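Local coordinates for 75aa long hypothetical regulatory protein AsnC (Pyrococcus horikoshii, PDB 2CVI) that is of unknown function but, as a stand-alone Lrp/AsnC-type ligand-binding domain that pairs with a second copy of itself, may bind small molecules in transcriptional regulation, at residues A[28-33]-A[41-46]. Sequence-based numbering, arbitrary orientation.
Sequences VKEAYV and IVKVET. With K (potassium ion), chain C.
Lys29 reaches over to Glu45, its side chain crossing that of the glutamate at about a right angle. Bends at chi2 (-50°) and chi4 (73°) bring the ammonium group to the carboxylate, and NZ forms a salt bridge of 2.8 Å with Glu45 OE1, meeting it on the anti side, somewhat out of the carboxylate plane. The long aliphatic part of Lys29 passes the same group, its CG 3.7 Å from OE1. With an alanine in place of Glu45, the ammonium of Lys29 would probably lose its mate across the strands and its flexible chain be set free to turn. Glu30 and Lys43 instead lie side by side and point the same way, CB of Glu30 4.1 Å from CB of Lys43. Their charged ends do not touch: a water bridges Glu30 OE2 and Lys43 NZ, while the extended lysine chain is long enough to carry NZ to Tyr32 OH of the second subunit as well. Within strand 28-33, the phenol of Tyr32 supplies a hydroxyl that donates to Glu30 OE1 (2.7 Å) from above the carboxylate plane, and Ile41 O lies at the edge of the tyrosine ring. On the opposite face, small apolar residues suit the close packing beneath the helices: Val28 CG2 lies 4.0 Å from Val44 CG1, and Ala31 sits beside Val42, a non-hydrogen-bonded pair. Backbone bonds join Tyr32 and Ile41 in both directions. Lys43 O accepts a bond from Lys29 N (2.8 Å) and a weak one from Glu30 N, so two residues face one: a classic beta bulge. Just before it, Val28 O binds potassium with carbonyls of Leu23 and Met25. The whole is a bulged antiparallel beta hairpin at the edge of the four-stranded sheet of the ferredoxin-like, dimeric alpha/beta-barrel fold of Lrp/AsnC ligand-binding domains.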
loop_
_atom_site.group_PDB
_atom_site.type_symbol
_atom_site.label_atom_id
_atom_site.label_comp_id
_atom_site.label_asym_id
_atom_site.label_seq_id
_atom_site.Cartn_x
_atom_site.Cartn_y
_atom_site.Cartn_z
ATOM N N VAL A 28 12.765 -1.524 -6.734
ATOM C CA VAL A 28 11.322 -1.534 -6.858
ATOM C C VAL A 28 10.794 -2.899 -7.234
ATOM O O VAL A 28 11.122 -3.422 -8.317
ATOM C CB VAL A 28 10.843 -0.477 -7.864
ATOM C CG1 VAL A 28 9.328 -0.581 -8.051
ATOM C CG2 VAL A 28 11.227 0.907 -7.359
ATOM N N LYS A 29 9.968 -3.450 -6.346
ATOM C CA LYS A 29 9.437 -4.788 -6.557
ATOM C C LYS A 29 8.036 -4.844 -7.096
ATOM O O LYS A 29 7.681 -5.796 -7.814
ATOM C CB LYS A 29 9.513 -5.599 -5.264
ATOM C CG LYS A 29 10.919 -5.623 -4.642
ATOM C CD LYS A 29 12.020 -5.998 -5.664
ATOM C CE LYS A 29 13.481 -5.898 -5.121
ATOM N NZ LYS A 29 13.850 -6.966 -4.193
ATOM N N GLU A 30 7.226 -3.842 -6.758
ATOM C CA GLU A 30 5.844 -3.777 -7.222
ATOM C C GLU A 30 5.482 -2.308 -7.280
ATOM O O GLU A 30 6.017 -1.511 -6.515
ATOM C CB GLU A 30 4.861 -4.404 -6.219
ATOM C CG GLU A 30 5.182 -5.814 -5.853
ATOM C CD GLU A 30 4.315 -6.325 -4.729
ATOM O OE1 GLU A 30 3.277 -5.701 -4.420
ATOM O OE2 GLU A 30 4.676 -7.374 -4.160
ATOM N N ALA A 31 4.578 -1.963 -8.187
ATOM C CA ALA A 31 4.103 -0.592 -8.326
ATOM C C ALA A 31 2.639 -0.641 -8.774
ATOM O O ALA A 31 2.213 -1.520 -9.564
ATOM C CB ALA A 31 4.918 0.180 -9.356
ATOM N N TYR A 32 1.847 0.290 -8.239
ATOM C CA TYR A 32 0.438 0.374 -8.578
ATOM C C TYR A 32 -0.004 1.800 -8.739
ATOM O O TYR A 32 0.260 2.638 -7.881
ATOM C CB TYR A 32 -0.422 -0.194 -7.462
ATOM C CG TYR A 32 -0.074 -1.592 -7.062
ATOM C CD1 TYR A 32 -0.823 -2.671 -7.510
ATOM C CD2 TYR A 32 0.984 -1.826 -6.191
ATOM C CE1 TYR A 32 -0.505 -3.987 -7.070
ATOM C CE2 TYR A 32 1.300 -3.105 -5.755
ATOM C CZ TYR A 32 0.556 -4.168 -6.200
ATOM O OH TYR A 32 0.939 -5.415 -5.743
ATOM N N VAL A 33 -0.666 2.066 -9.850
ATOM C CA VAL A 33 -1.338 3.366 -10.044
ATOM C C VAL A 33 -2.621 3.202 -9.226
ATOM O O VAL A 33 -3.343 2.195 -9.328
ATOM C CB VAL A 33 -1.696 3.594 -11.511
ATOM C CG1 VAL A 33 -2.517 4.872 -11.653
ATOM C CG2 VAL A 33 -0.419 3.681 -12.321
ATOM N N ILE A 41 1.616 3.754 -5.540
ATOM C CA ILE A 41 2.147 3.049 -4.373
ATOM C C ILE A 41 3.210 2.096 -4.901
ATOM O O ILE A 41 2.971 1.333 -5.828
ATOM C CB ILE A 41 1.119 2.207 -3.663
ATOM C CG1 ILE A 41 0.062 3.092 -3.049
ATOM C CG2 ILE A 41 1.838 1.377 -2.518
ATOM C CD1 ILE A 41 -0.986 2.312 -2.318
ATOM N N VAL A 42 4.383 2.133 -4.290
ATOM C CA VAL A 42 5.478 1.288 -4.731
ATOM C C VAL A 42 6.040 0.508 -3.546
ATOM O O VAL A 42 6.157 1.041 -2.431
ATOM C CB VAL A 42 6.569 2.158 -5.389
ATOM C CG1 VAL A 42 5.887 3.161 -6.359
ATOM C CG2 VAL A 42 7.403 2.882 -4.360
ATOM N N LYS A 43 6.310 -0.779 -3.748
ATOM C CA LYS A 43 6.886 -1.619 -2.693
ATOM C C LYS A 43 8.358 -1.735 -3.054
ATOM O O LYS A 43 8.708 -2.138 -4.165
ATOM C CB LYS A 43 6.273 -3.051 -2.624
ATOM C CG LYS A 43 6.736 -3.841 -1.366
ATOM C CD LYS A 43 6.218 -5.304 -1.320
ATOM C CE LYS A 43 6.542 -5.971 0.011
ATOM N NZ LYS A 43 6.326 -7.452 -0.121
ATOM N N VAL A 44 9.220 -1.368 -2.111
ATOM C CA VAL A 44 10.664 -1.471 -2.314
ATOM C C VAL A 44 11.313 -2.330 -1.236
ATOM O O VAL A 44 10.799 -2.489 -0.124
ATOM C CB VAL A 44 11.357 -0.100 -2.252
ATOM C CG1 VAL A 44 10.888 0.786 -3.370
ATOM C CG2 VAL A 44 11.082 0.556 -0.931
ATOM N N GLU A 45 12.423 -2.949 -1.626
ATOM C CA GLU A 45 13.260 -3.725 -0.710
ATOM C C GLU A 45 14.699 -3.218 -0.925
ATOM O O GLU A 45 15.173 -3.088 -2.062
ATOM C CB GLU A 45 13.148 -5.247 -0.998
ATOM C CG GLU A 45 11.762 -5.808 -0.702
ATOM C CD GLU A 45 11.573 -7.271 -1.128
ATOM O OE1 GLU A 45 12.350 -7.750 -1.975
ATOM O OE2 GLU A 45 10.641 -7.915 -0.617
ATOM N N THR A 46 15.376 -2.923 0.177
ATOM C CA THR A 46 16.758 -2.434 0.155
ATOM C C THR A 46 17.571 -3.172 1.215
ATOM O O THR A 46 17.008 -3.749 2.143
ATOM C CB THR A 46 16.834 -0.902 0.410
ATOM O OG1 THR A 46 16.295 -0.588 1.699
ATOM C CG2 THR A 46 16.080 -0.130 -0.703
HETATM K K K C . 12.339 -3.913 -10.424
HETATM O O HOH W 1 4.174 -8.238 -1.802
HETATM O O HOH W 2 15.196 -4.078 -11.990
#